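Local coordinates for protein endonuclease NucS (PDB 2VLD) that cleaves the 3' and 5' single-stranded ends of branched DNA, binding single-stranded DNA with one domain and cutting it with the other, at residues Glu13-Leu18 against Tyr108-Phe113; Asn132-Phe135 against Arg139-Glu142; His183-Met188 against Glu214-Leu219; Lys152-Arg155 against Val161-Val164; Met89-Ile92 against Glu98-Glu101. The protein carries 2 engineered substitutions. All coordinates share one frame; numbering follows the deposited sequence.

Contact 1 of 5, residues Glu13-Leu18 against Tyr108-Phe113; sequences EEIKEL and YSLVVF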
# COMPACT_ATOMS: atom_id res chain seq x y z
N GLU A 13 -17.48 -17.94 -7.22
CA GLU A 13 -17.25 -19.14 -6.42
C GLU A 13 -15.85 -19.09 -5.79
O GLU A 13 -15.71 -19.21 -4.57
CB GLU A 13 -17.39 -20.40 -7.27
CG GLU A 13 -18.82 -20.92 -7.42
CD GLU A 13 -18.86 -22.44 -7.62
OE1 GLU A 13 -17.77 -23.06 -7.71
OE2 GLU A 13 -19.97 -23.00 -7.68
N GLU A 14 -14.84 -18.87 -6.63
CA GLU A 14 -13.44 -18.84 -6.20
C GLU A 14 -13.14 -17.76 -5.15
O GLU A 14 -12.61 -18.08 -4.08
CB GLU A 14 -12.50 -18.66 -7.40
CG GLU A 14 -11.98 -19.95 -8.02
CD GLU A 14 -12.56 -20.22 -9.39
OE1 GLU A 14 -11.90 -19.89 -10.39
OE2 GLU A 14 -13.69 -20.75 -9.46
N ILE A 15 -13.47 -16.51 -5.46
CA ILE A 15 -13.19 -15.39 -4.56
C ILE A 15 -13.69 -15.66 -3.15
O ILE A 15 -12.93 -15.54 -2.20
CB ILE A 15 -13.77 -14.06 -5.10
CG1 ILE A 15 -13.06 -13.68 -6.41
CG2 ILE A 15 -13.59 -12.95 -4.07
CD1 ILE A 15 -13.84 -12.75 -7.31
N LYS A 16 -14.95 -16.06 -3.01
CA LYS A 16 -15.51 -16.37 -1.70
C LYS A 16 -14.71 -17.46 -0.99
O LYS A 16 -14.41 -17.34 0.19
CB LYS A 16 -17.01 -16.73 -1.78
CG LYS A 16 -17.68 -16.93 -0.40
CD LYS A 16 -19.21 -17.14 -0.47
CE LYS A 16 -20.00 -15.85 -0.19
NZ LYS A 16 -20.52 -15.17 -1.43
N GLU A 17 -14.34 -18.51 -1.73
CA GLU A 17 -13.49 -19.57 -1.17
C GLU A 17 -12.20 -18.97 -0.64
O GLU A 17 -11.79 -19.25 0.49
CB GLU A 17 -13.18 -20.64 -2.22
CG GLU A 17 -14.21 -21.76 -2.33
CD GLU A 17 -13.77 -22.89 -3.25
OE1 GLU A 17 -12.57 -23.27 -3.21
OE2 GLU A 17 -14.64 -23.41 -4.01
N LEU A 18 -11.59 -18.13 -1.46
CA LEU A 18 -10.29 -17.55 -1.16
C LEU A 18 -10.32 -16.54 -0.01
O LEU A 18 -9.40 -16.50 0.80
CB LEU A 18 -9.68 -16.95 -2.43
CG LEU A 18 -9.27 -17.99 -3.48
CD1 LEU A 18 -8.97 -17.34 -4.82
CD2 LEU A 18 -8.08 -18.82 -3.03
N TYR A 108 -8.42 -9.86 -12.58
CA TYR A 108 -7.28 -10.45 -13.29
C TYR A 108 -6.60 -11.53 -12.47
O TYR A 108 -6.08 -12.49 -13.02
CB TYR A 108 -6.25 -9.38 -13.65
CG TYR A 108 -6.78 -8.26 -14.51
CD1 TYR A 108 -6.81 -6.95 -14.02
CD2 TYR A 108 -7.24 -8.49 -15.81
CE1 TYR A 108 -7.27 -5.91 -14.80
CE2 TYR A 108 -7.70 -7.45 -16.60
CZ TYR A 108 -7.72 -6.16 -16.08
OH TYR A 108 -8.17 -5.11 -16.84
N SER A 109 -6.60 -11.38 -11.16
CA SER A 109 -5.98 -12.35 -10.27
C SER A 109 -6.20 -12.00 -8.82
O SER A 109 -6.35 -10.84 -8.46
CB SER A 109 -4.47 -12.45 -10.52
OG SER A 109 -3.84 -13.17 -9.47
N LEU A 110 -6.21 -13.03 -7.99
CA LEU A 110 -6.28 -12.89 -6.56
C LEU A 110 -5.14 -13.71 -5.97
O LEU A 110 -4.86 -14.81 -6.42
CB LEU A 110 -7.64 -13.39 -6.07
CG LEU A 110 -8.03 -13.25 -4.59
CD1 LEU A 110 -9.53 -13.39 -4.41
CD2 LEU A 110 -7.29 -14.26 -3.73
N VAL A 111 -4.49 -13.16 -4.96
CA VAL A 111 -3.39 -13.83 -4.27
C VAL A 111 -3.62 -13.82 -2.76
O VAL A 111 -3.81 -12.75 -2.15
CB VAL A 111 -2.04 -13.14 -4.58
CG1 VAL A 111 -0.93 -13.77 -3.76
CG2 VAL A 111 -1.72 -13.20 -6.07
N VAL A 112 -3.60 -15.00 -2.15
CA VAL A 112 -3.63 -15.11 -0.70
C VAL A 112 -2.19 -15.30 -0.26
O VAL A 112 -1.45 -16.07 -0.87
CB VAL A 112 -4.48 -16.31 -0.20
CG1 VAL A 112 -4.53 -16.35 1.33
CG2 VAL A 112 -5.88 -16.23 -0.77
N PHE A 113 -1.79 -14.57 0.77
CA PHE A 113 -0.43 -14.61 1.26
C PHE A 113 -0.44 -14.85 2.76
O PHE A 113 -0.67 -13.95 3.55
CB PHE A 113 0.29 -13.31 0.91
CG PHE A 113 1.70 -13.23 1.41
CD1 PHE A 113 2.47 -14.38 1.58
CD2 PHE A 113 2.28 -11.99 1.67
CE1 PHE A 113 3.79 -14.30 2.04
CE2 PHE A 113 3.61 -11.90 2.12
CZ PHE A 113 4.36 -13.05 2.30
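Ile15 and Leu18, on one side of helix 12-25, rest on Leu110 and Val112 of strand 106-113, which belongs to the antiparallel sheet of the N-terminal PH-like domain. Helix and strand run nearly parallel, 16° apart, with their axes 9.9 Å from each other. Leu18 and Leu110 point in opposite directions and slide past one another: Leu18 CD1 lies 3.7 Å from Leu110 CD2, and Leu18 CB follows it along the same branch at 3.8 Å. The other branch, Leu110 CD1, comes at a slant under Ile15, 4.1 Å from Ile15 CG1. Both branches reach the helix because Leu110 sets CG anti to its backbone N (chi1 -175°). Val29 and Ile31 of strand 28-40 press on Leu110 from within the sheet. Replacing Leu110 with alanine would probably leave Ile15 and Leu18 with a gap beneath them, so that the helix held Val112 alone on this strand. On the strand's other face Val111 packs against Phe32 of the second subunit, whose ring also meets Phe113 edge-to-face. At the far end of the contact, Val112 CG2 sits 4.1 Å from Leu18 CD2 and 3.9 Å from Leu18 O.

Contact 2 of 5, residues Asn132-Phe135 against Arg139-Glu142; sequences NLIF and RVIE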
# COMPACT_ATOMS: atom_id res chain seq x y z
N ASN A 132 29.51 3.97 22.65
CA ASN A 132 29.92 4.56 23.93
C ASN A 132 31.24 3.99 24.41
O ASN A 132 32.10 4.71 24.90
CB ASN A 132 28.84 4.37 24.99
CG ASN A 132 27.59 5.19 24.73
OD1 ASN A 132 27.61 6.13 23.93
ND2 ASN A 132 26.51 4.84 25.40
N LEU A 133 31.38 2.68 24.26
CA LEU A 133 32.57 1.97 24.68
C LEU A 133 33.77 2.46 23.88
O LEU A 133 34.85 2.70 24.44
CB LEU A 133 32.36 0.48 24.48
CG LEU A 133 32.71 -0.50 25.60
CD1 LEU A 133 34.22 -0.48 25.93
CD2 LEU A 133 31.86 -0.24 26.86
N ILE A 134 33.58 2.61 22.57
CA ILE A 134 34.65 3.02 21.65
C ILE A 134 35.13 4.45 21.90
O ILE A 134 36.34 4.71 21.85
CB ILE A 134 34.23 2.85 20.17
CG1 ILE A 134 34.05 1.37 19.85
CG2 ILE A 134 35.28 3.43 19.24
CD1 ILE A 134 33.10 1.10 18.74
N PHE A 135 34.20 5.36 22.18
CA PHE A 135 34.57 6.73 22.52
C PHE A 135 35.29 6.82 23.86
O PHE A 135 36.22 7.63 24.03
CB PHE A 135 33.35 7.65 22.51
CG PHE A 135 33.00 8.14 21.15
CD1 PHE A 135 32.17 7.39 20.33
CD2 PHE A 135 33.53 9.34 20.67
CE1 PHE A 135 31.87 7.83 19.05
CE2 PHE A 135 33.23 9.80 19.39
CZ PHE A 135 32.40 9.04 18.57
N ARG A 139 40.98 2.47 22.36
CA ARG A 139 42.01 1.45 22.29
C ARG A 139 41.43 0.08 21.91
O ARG A 139 42.13 -0.72 21.29
CB ARG A 139 42.80 1.41 23.61
CG ARG A 139 44.25 0.94 23.48
CD ARG A 139 44.94 0.90 24.85
NE ARG A 139 45.57 2.19 25.19
CZ ARG A 139 46.88 2.42 25.13
NH1 ARG A 139 47.71 1.45 24.76
NH2 ARG A 139 47.35 3.62 25.45
N VAL A 140 40.16 -0.16 22.23
CA VAL A 140 39.48 -1.40 21.83
C VAL A 140 39.50 -1.58 20.31
O VAL A 140 39.44 -2.70 19.80
CB VAL A 140 38.03 -1.49 22.35
CG1 VAL A 140 38.00 -1.39 23.86
CG2 VAL A 140 37.14 -0.44 21.71
N ILE A 141 39.58 -0.47 19.59
CA ILE A 141 39.73 -0.50 18.16
C ILE A 141 41.21 -0.58 17.81
O ILE A 141 41.66 -1.49 17.12
CB ILE A 141 39.09 0.76 17.51
CG1 ILE A 141 37.62 0.94 17.92
CG2 ILE A 141 39.30 0.76 15.98
CD1 ILE A 141 36.71 -0.24 17.67
N GLU A 142 41.97 0.38 18.32
CA GLU A 142 43.35 0.59 17.92
C GLU A 142 44.05 1.57 18.82
O GLU A 142 43.43 2.44 19.43
CB GLU A 142 43.41 1.18 16.53
CG GLU A 142 44.10 0.33 15.53
CD GLU A 142 44.27 1.06 14.22
OE1 GLU A 142 43.99 0.42 13.19
OE2 GLU A 142 44.68 2.24 14.21
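Neither a ring nor any other flat side-chain group takes part where Ile134 meets Val140 and Ile141; the contact is made wholly by branched aliphatic chains, with methyl and methylene groups in place of faces and edges. The one ring of the two segments, Phe135, is directed instead to Pro147 and Arg150 of strand 146-154.

Ile134 is the centre of the contact. With CG1 anti to its carbonyl carbon (chi1 -66°), both of its branches reach Ile141, and CG1 touches Val140 as well. The CG2 methyl meets Ile141 CG1 at 3.7 Å, while Ile134 CG1 faces both Ile141 CD1, 3.8 Å away, and Val140 CG2, 4.0 Å away. The tips also touch, Ile134 CD1 lying 4.0 Å from Ile141 CD1. Against Val140 the isoleucine stands at about a right angle, so that one valine methyl abuts the side of its chain; Ile141 runs past it at a slant and offers a longer line of contact. Leu133, a residue earlier, adds a looser touch from its CD1 to Val140 CG1 at 4.4 Å. No hydrogen bond joins the two segments.

The contact folds the turn after helix 127-136 back against the helix's last turns, in the C-terminal nuclease domain of the PDDEXK clan. Ile141 reaches Leu173 of strand 170-175 and Ile206 and Val208 of strand 203-209, and Ile134 reaches Leu173 and Leu175, so helix end and returning loop together cover these central strands of the mixed sheet.

Contact 3 of 5, residues His183-Met188 against Glu214-Leu219; sequences HAVSQM and EGAKKL. Engineered in segment 183-188: Met188 (natural residue Leu).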
# COMPACT_ATOMS: atom_id res chain seq x y z
N HIS A 183 26.06 -9.00 4.33
CA HIS A 183 25.35 -7.74 4.14
C HIS A 183 26.02 -6.60 4.89
O HIS A 183 26.22 -5.52 4.33
CB HIS A 183 23.88 -7.85 4.54
CG HIS A 183 23.08 -6.63 4.23
ND1 HIS A 183 22.85 -5.63 5.15
CD2 HIS A 183 22.51 -6.22 3.07
CE1 HIS A 183 22.16 -4.66 4.58
NE2 HIS A 183 21.94 -4.99 3.32
N ALA A 184 26.38 -6.85 6.15
CA ALA A 184 27.14 -5.89 6.94
C ALA A 184 28.38 -5.41 6.19
O ALA A 184 28.59 -4.21 6.04
CB ALA A 184 27.51 -6.48 8.28
N VAL A 185 29.18 -6.35 5.71
CA VAL A 185 30.42 -6.00 5.02
C VAL A 185 30.15 -5.13 3.79
O VAL A 185 30.81 -4.12 3.59
CB VAL A 185 31.28 -7.25 4.68
CG1 VAL A 185 32.54 -6.87 3.90
CG2 VAL A 185 31.68 -7.99 5.94
N SER A 186 29.16 -5.52 2.99
CA SER A 186 28.75 -4.76 1.80
C SER A 186 28.27 -3.36 2.16
O SER A 186 28.55 -2.39 1.44
CB SER A 186 27.63 -5.49 1.06
OG SER A 186 28.00 -6.82 0.78
N GLN A 187 27.53 -3.28 3.26
CA GLN A 187 27.06 -2.00 3.78
C GLN A 187 28.29 -1.13 4.07
O GLN A 187 28.43 -0.04 3.50
CB GLN A 187 26.14 -2.20 5.00
CG GLN A 187 25.39 -0.93 5.42
CD GLN A 187 24.11 -1.17 6.25
OE1 GLN A 187 23.13 -1.75 5.75
NE2 GLN A 187 24.09 -0.65 7.48
N MSE A 188 29.20 -1.63 4.90
CA MSE A 188 30.40 -0.89 5.23
C MSE A 188 31.23 -0.52 3.99
O MSE A 188 31.73 0.61 3.88
CB MSE A 188 31.26 -1.65 6.21
CG MSE A 188 32.47 -0.86 6.64
SE MSE A 188 33.42 -1.75 8.06
CE MSE A 188 34.16 -3.22 7.03
N GLU A 214 31.93 -16.79 7.92
CA GLU A 214 33.06 -17.12 7.06
C GLU A 214 33.01 -16.25 5.81
O GLU A 214 34.03 -15.69 5.40
CB GLU A 214 33.04 -18.61 6.69
CG GLU A 214 34.40 -19.19 6.32
CD GLU A 214 35.39 -19.19 7.49
OE1 GLU A 214 36.59 -18.89 7.25
OE2 GLU A 214 34.98 -19.49 8.63
N GLY A 215 31.83 -16.13 5.22
CA GLY A 215 31.60 -15.26 4.06
C GLY A 215 31.97 -13.82 4.32
O GLY A 215 32.56 -13.16 3.46
N ALA A 216 31.63 -13.33 5.51
CA ALA A 216 32.02 -11.99 5.94
C ALA A 216 33.54 -11.83 5.99
O ALA A 216 34.09 -10.95 5.32
CB ALA A 216 31.40 -11.66 7.30
N LYS A 217 34.21 -12.71 6.75
CA LYS A 217 35.67 -12.72 6.86
C LYS A 217 36.33 -12.74 5.48
O LYS A 217 37.35 -12.09 5.25
CB LYS A 217 36.14 -13.92 7.70
CG LYS A 217 37.63 -13.90 8.07
CD LYS A 217 38.01 -14.95 9.12
CE LYS A 217 38.09 -16.38 8.55
NZ LYS A 217 39.19 -16.57 7.55
N LYS A 218 35.70 -13.48 4.56
CA LYS A 218 36.18 -13.63 3.19
C LYS A 218 36.11 -12.31 2.43
O LYS A 218 37.14 -11.79 2.00
CB LYS A 218 35.36 -14.69 2.45
CG LYS A 218 36.20 -15.73 1.71
CD LYS A 218 36.45 -16.93 2.60
CE LYS A 218 37.45 -17.87 1.98
NZ LYS A 218 38.84 -17.39 2.23
N LEU A 219 34.91 -11.77 2.30
CA LEU A 219 34.70 -10.53 1.56
C LEU A 219 35.49 -9.36 2.14
O LEU A 219 35.88 -8.46 1.41
CB LEU A 219 33.21 -10.20 1.45
CG LEU A 219 32.79 -8.98 0.60
CD1 LEU A 219 33.32 -9.05 -0.82
CD2 LEU A 219 31.29 -8.82 0.59
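Two neighbouring helices of the nuclease domain, 182-199 and 214-223, meet where Val185 faces Ala216 and Leu219. Over the two segments the axes come within 9.2 Å and run in nearly the same direction, 27° apart. Val185 uses both methyls: CG2 touches Ala216 CB at 3.9 Å and lies equally far from Ala216 O, while CG1 goes to Leu219 CG, also at 3.9 Å. The small alanine is consistent with the close backbone approach, the nearest CA pair, Val185 and Ala216, being 6.3 Å apart. Each helix links two parallel strands of the mixed sheet, the first joining 170-175 to 203-209 and the second 203-209 to 226-229; they form consecutive beta-alpha-beta crossovers of the PDDEXK fold. Leu207 of the shared middle strand lies against Val185, and Leu220 joins them from the second helix. Leu219 sets its CG anti to the backbone N (chi1 -175°), which carries the chain across toward helix 182-199; it passes Val185 in the opposite direction. Its CD2 also comes within 3.9 Å of Ser186 OG, a plain van der Waals touch; the hydroxyl's hydrogen bond is to Leu182 O, one helical turn back. Beyond the packing, His183 stacks its ring on His38 of the second subunit.

Contact 4 of 5, residues Lys152-Arg155 against Val161-Val164; sequences KPIR and VMGV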
# COMPACT_ATOMS: atom_id res chain seq x y z
N LYS A 152 27.08 9.46 11.30
CA LYS A 152 27.56 10.57 10.49
C LYS A 152 26.99 10.47 9.08
O LYS A 152 27.21 9.48 8.38
CB LYS A 152 29.10 10.60 10.49
CG LYS A 152 29.74 11.73 9.67
CD LYS A 152 29.46 13.10 10.26
CE LYS A 152 30.22 14.18 9.51
NZ LYS A 152 29.83 15.52 10.02
N PRO A 153 26.23 11.49 8.66
CA PRO A 153 25.80 11.54 7.27
C PRO A 153 26.99 11.68 6.32
O PRO A 153 27.87 12.52 6.54
CB PRO A 153 24.90 12.78 7.22
CG PRO A 153 24.46 12.97 8.62
CD PRO A 153 25.68 12.63 9.42
N ILE A 154 26.98 10.84 5.29
CA ILE A 154 28.00 10.71 4.26
C ILE A 154 27.31 10.88 2.90
O ILE A 154 26.09 10.90 2.84
CB ILE A 154 28.70 9.33 4.43
CG1 ILE A 154 30.12 9.55 4.90
CG2 ILE A 154 28.72 8.48 3.20
CD1 ILE A 154 30.19 10.29 6.22
N ARG A 155 28.08 11.04 1.82
CA ARG A 155 27.48 11.24 0.50
C ARG A 155 26.47 10.16 0.13
O ARG A 155 25.37 10.47 -0.36
CB ARG A 155 28.55 11.34 -0.57
CG ARG A 155 29.21 12.70 -0.68
CD ARG A 155 30.20 12.66 -1.83
NE ARG A 155 31.04 13.85 -1.92
CZ ARG A 155 31.90 14.10 -2.91
NH1 ARG A 155 32.05 13.24 -3.92
NH2 ARG A 155 32.61 15.22 -2.90
N VAL A 161 30.14 4.92 13.55
CA VAL A 161 31.18 5.80 14.08
C VAL A 161 32.19 6.13 12.96
O VAL A 161 32.54 5.27 12.15
CB VAL A 161 31.91 5.14 15.24
CG1 VAL A 161 33.13 5.97 15.66
CG2 VAL A 161 30.97 4.94 16.42
N MSE A 162 32.62 7.38 12.90
CA MSE A 162 33.68 7.79 12.00
C MSE A 162 34.74 8.49 12.81
O MSE A 162 34.43 9.25 13.74
CB MSE A 162 33.16 8.70 10.88
CG MSE A 162 34.21 9.04 9.84
SE MSE A 162 33.41 9.97 8.31
CE MSE A 162 34.24 11.72 8.46
N GLY A 163 35.99 8.21 12.48
CA GLY A 163 37.12 8.81 13.16
C GLY A 163 38.34 8.91 12.28
O GLY A 163 38.27 8.82 11.05
N VAL A 164 39.48 9.09 12.94
CA VAL A 164 40.75 9.24 12.28
C VAL A 164 41.74 8.39 13.05
O VAL A 164 41.67 8.32 14.29
CB VAL A 164 41.12 10.75 12.21
CG1 VAL A 164 42.10 11.16 13.31
CG2 VAL A 164 41.66 11.10 10.83
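Met162, a selenomethionine in this crystal, reaches across the hairpin of strands 146-154 and 157-164 to Ile154 and Lys152. Its first atoms, CB and CG, serve as a spacer: CG is anti to the backbone N (chi1 -174°) and the next torsion is extended too (chi2 171°), so the chain runs straight out from the strand. Contact comes at the third atom. The selenium, SE, lies 3.9 Å from Ile154 CD1 and 4.3 Å from Lys152 CG, the isoleucine meeting it at a slant with the end of its longer branch. There the chain bends (chi3 114°), and the closing CE methyl comes no nearer to Ile154 or Lys152 than SE does.

Lys152 gives only the lower part of its chain to this contact; its end leads away, and its charged group makes a cation-pi contact with Tyr149. Lys152 and Met162 do not pair with each other: the backbone of Lys152 bonds to Val159, and that of Met162 to Ile148 and Tyr149. Ile154 and Met162 both also touch Leu195, so helix 182-199 covers this end of the hairpin in the nuclease domain.

No hydrogen bond crosses between the two segments. Dispersion between a polarisable selenium and aliphatic carbon prescribes distance but little direction, which implies that shape, not polar pairing, fits Met162 to its neighbours.

Contact 5 of 5, residues Met89-Ile92 against Glu98-Glu101; sequences MISI and ERLE. Engineered in segment 89-92: Met89 (natural residue Ile).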
# COMPACT_ATOMS: atom_id res chain seq x y z
N MSE A 89 -16.88 -5.14 -0.04
CA MSE A 89 -17.14 -3.97 0.78
C MSE A 89 -16.39 -4.05 2.08
O MSE A 89 -16.30 -5.11 2.71
CB MSE A 89 -18.63 -3.82 1.11
CG MSE A 89 -19.58 -3.62 -0.05
SE MSE A 89 -20.83 -5.12 -0.24
CE MSE A 89 -22.38 -4.54 0.82
N ILE A 90 -15.86 -2.92 2.51
CA ILE A 90 -15.36 -2.81 3.87
C ILE A 90 -16.14 -1.68 4.53
O ILE A 90 -16.13 -0.54 4.06
CB ILE A 90 -13.79 -2.70 3.92
CG1 ILE A 90 -13.28 -2.80 5.36
CG2 ILE A 90 -13.29 -1.45 3.31
CD1 ILE A 90 -12.08 -3.79 5.53
N SER A 91 -16.87 -2.04 5.58
CA SER A 91 -17.66 -1.09 6.33
C SER A 91 -17.09 -0.94 7.72
O SER A 91 -16.83 -1.92 8.41
CB SER A 91 -19.13 -1.53 6.44
OG SER A 91 -19.66 -1.87 5.18
N ILE A 92 -16.88 0.31 8.11
CA ILE A 92 -16.64 0.64 9.49
C ILE A 92 -17.90 1.37 9.95
O ILE A 92 -18.15 2.51 9.59
CB ILE A 92 -15.23 1.38 9.73
CG1 ILE A 92 -14.89 1.49 11.23
CG2 ILE A 92 -15.14 2.74 9.05
CD1 ILE A 92 -13.38 1.47 11.60
N GLU A 98 -18.82 4.28 7.57
CA GLU A 98 -18.02 4.39 6.36
C GLU A 98 -18.13 3.14 5.51
O GLU A 98 -18.00 2.03 6.01
CB GLU A 98 -16.56 4.62 6.71
CG GLU A 98 -16.25 5.99 7.27
CD GLU A 98 -14.76 6.20 7.47
OE1 GLU A 98 -14.04 6.33 6.46
OE2 GLU A 98 -14.32 6.21 8.64
N ARG A 99 -18.35 3.34 4.21
CA ARG A 99 -18.47 2.23 3.28
C ARG A 99 -17.53 2.38 2.10
O ARG A 99 -17.64 3.33 1.33
CB ARG A 99 -19.91 2.10 2.76
CG ARG A 99 -20.30 0.66 2.42
CD ARG A 99 -21.72 0.57 1.87
NE ARG A 99 -21.69 0.54 0.41
CZ ARG A 99 -21.98 -0.52 -0.32
NH1 ARG A 99 -22.36 -1.65 0.25
NH2 ARG A 99 -21.90 -0.45 -1.64
N LEU A 100 -16.62 1.43 1.95
CA LEU A 100 -15.78 1.41 0.79
C LEU A 100 -16.08 0.16 -0.03
O LEU A 100 -15.91 -0.95 0.45
CB LEU A 100 -14.30 1.47 1.19
CG LEU A 100 -13.27 1.64 0.06
CD1 LEU A 100 -13.58 2.88 -0.72
CD2 LEU A 100 -11.88 1.71 0.63
N GLU A 101 -16.50 0.36 -1.27
CA GLU A 101 -16.84 -0.75 -2.16
C GLU A 101 -15.96 -0.82 -3.40
O GLU A 101 -15.70 0.18 -4.07
CB GLU A 101 -18.32 -0.67 -2.57
CG GLU A 101 -18.65 -1.43 -3.83
CD GLU A 101 -20.12 -1.33 -4.22
OE1 GLU A 101 -20.80 -0.39 -3.77
OE2 GLU A 101 -20.59 -2.20 -4.98
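Strands 89-92 and 98-101 pair antiparallel, at 171° and 4.7 Å between axes, with Ile90-Leu100 and Ile92-Glu98 as hydrogen-bonded pairs and Met89-Glu101 and Ser91-Arg99 as non-hydrogen-bonded ones. Ile90 N gives a 2.9 Å bond to Leu100 O, and Leu100 N returns one of the same length to Ile90 O that is nearly straight (173°). The two Ile92-Glu98 bonds are more bent.

On the face of Ile90 and Leu100, Ile90 CG2 lies 3.7 Å from Leu100 CB, with Phe62 touching both residues. Ile92 and Glu98 lie side by side there, pointing the same way, and Glu98 OE1 is hydrogen-bonded to Tyr39 OH. Met89, an engineered selenomethionine, Ser91, Arg99 and Glu101 share the other face. Arg99 bends at its third torsion (chi3 97°), bringing its guanidinium next to Met89, whose CG lies over one face of it, 3.9 Å from CZ of Arg99. An alanine in place of Arg99 would probably leave Met89 CG without that flat cover and free the selenomethionine chain to turn. The ion pair of Arg99 with Glu101 is modelled too tightly to be trusted in detail.

Arg190 of the second subunit comes close to Arg99, which brings two like charges near each other. Chemically, backbone bonds fix the register of this hairpin, while one face is largely apolar and the other brings charged groups to the subunit boundary.

Overall arrangement
Contacts 1 and 5 belong to the N-terminal domain and share its antiparallel sheet, their centres about 19 Å apart; contacts 2, 3 and 4 lie in the nuclease domain on the opposite side of the chain's centre. Contact 1 is fully buried, whereas the other four are partly exposed. Contact 5 differs in kind: it is strand pairing held by backbone hydrogen bonds, while the remaining four rely on apolar packing, with selenium against aliphatic carbon in contact 4, and no hydrogen bond crosses between their segments. Contacts 2 and 4 touch directly, Phe135 CE1 lying 4.0 Å from Val161 CG2. Contacts 3 and 4 both draw on helix 182-199, and contacts 1, 3 and 5 reach the second subunit.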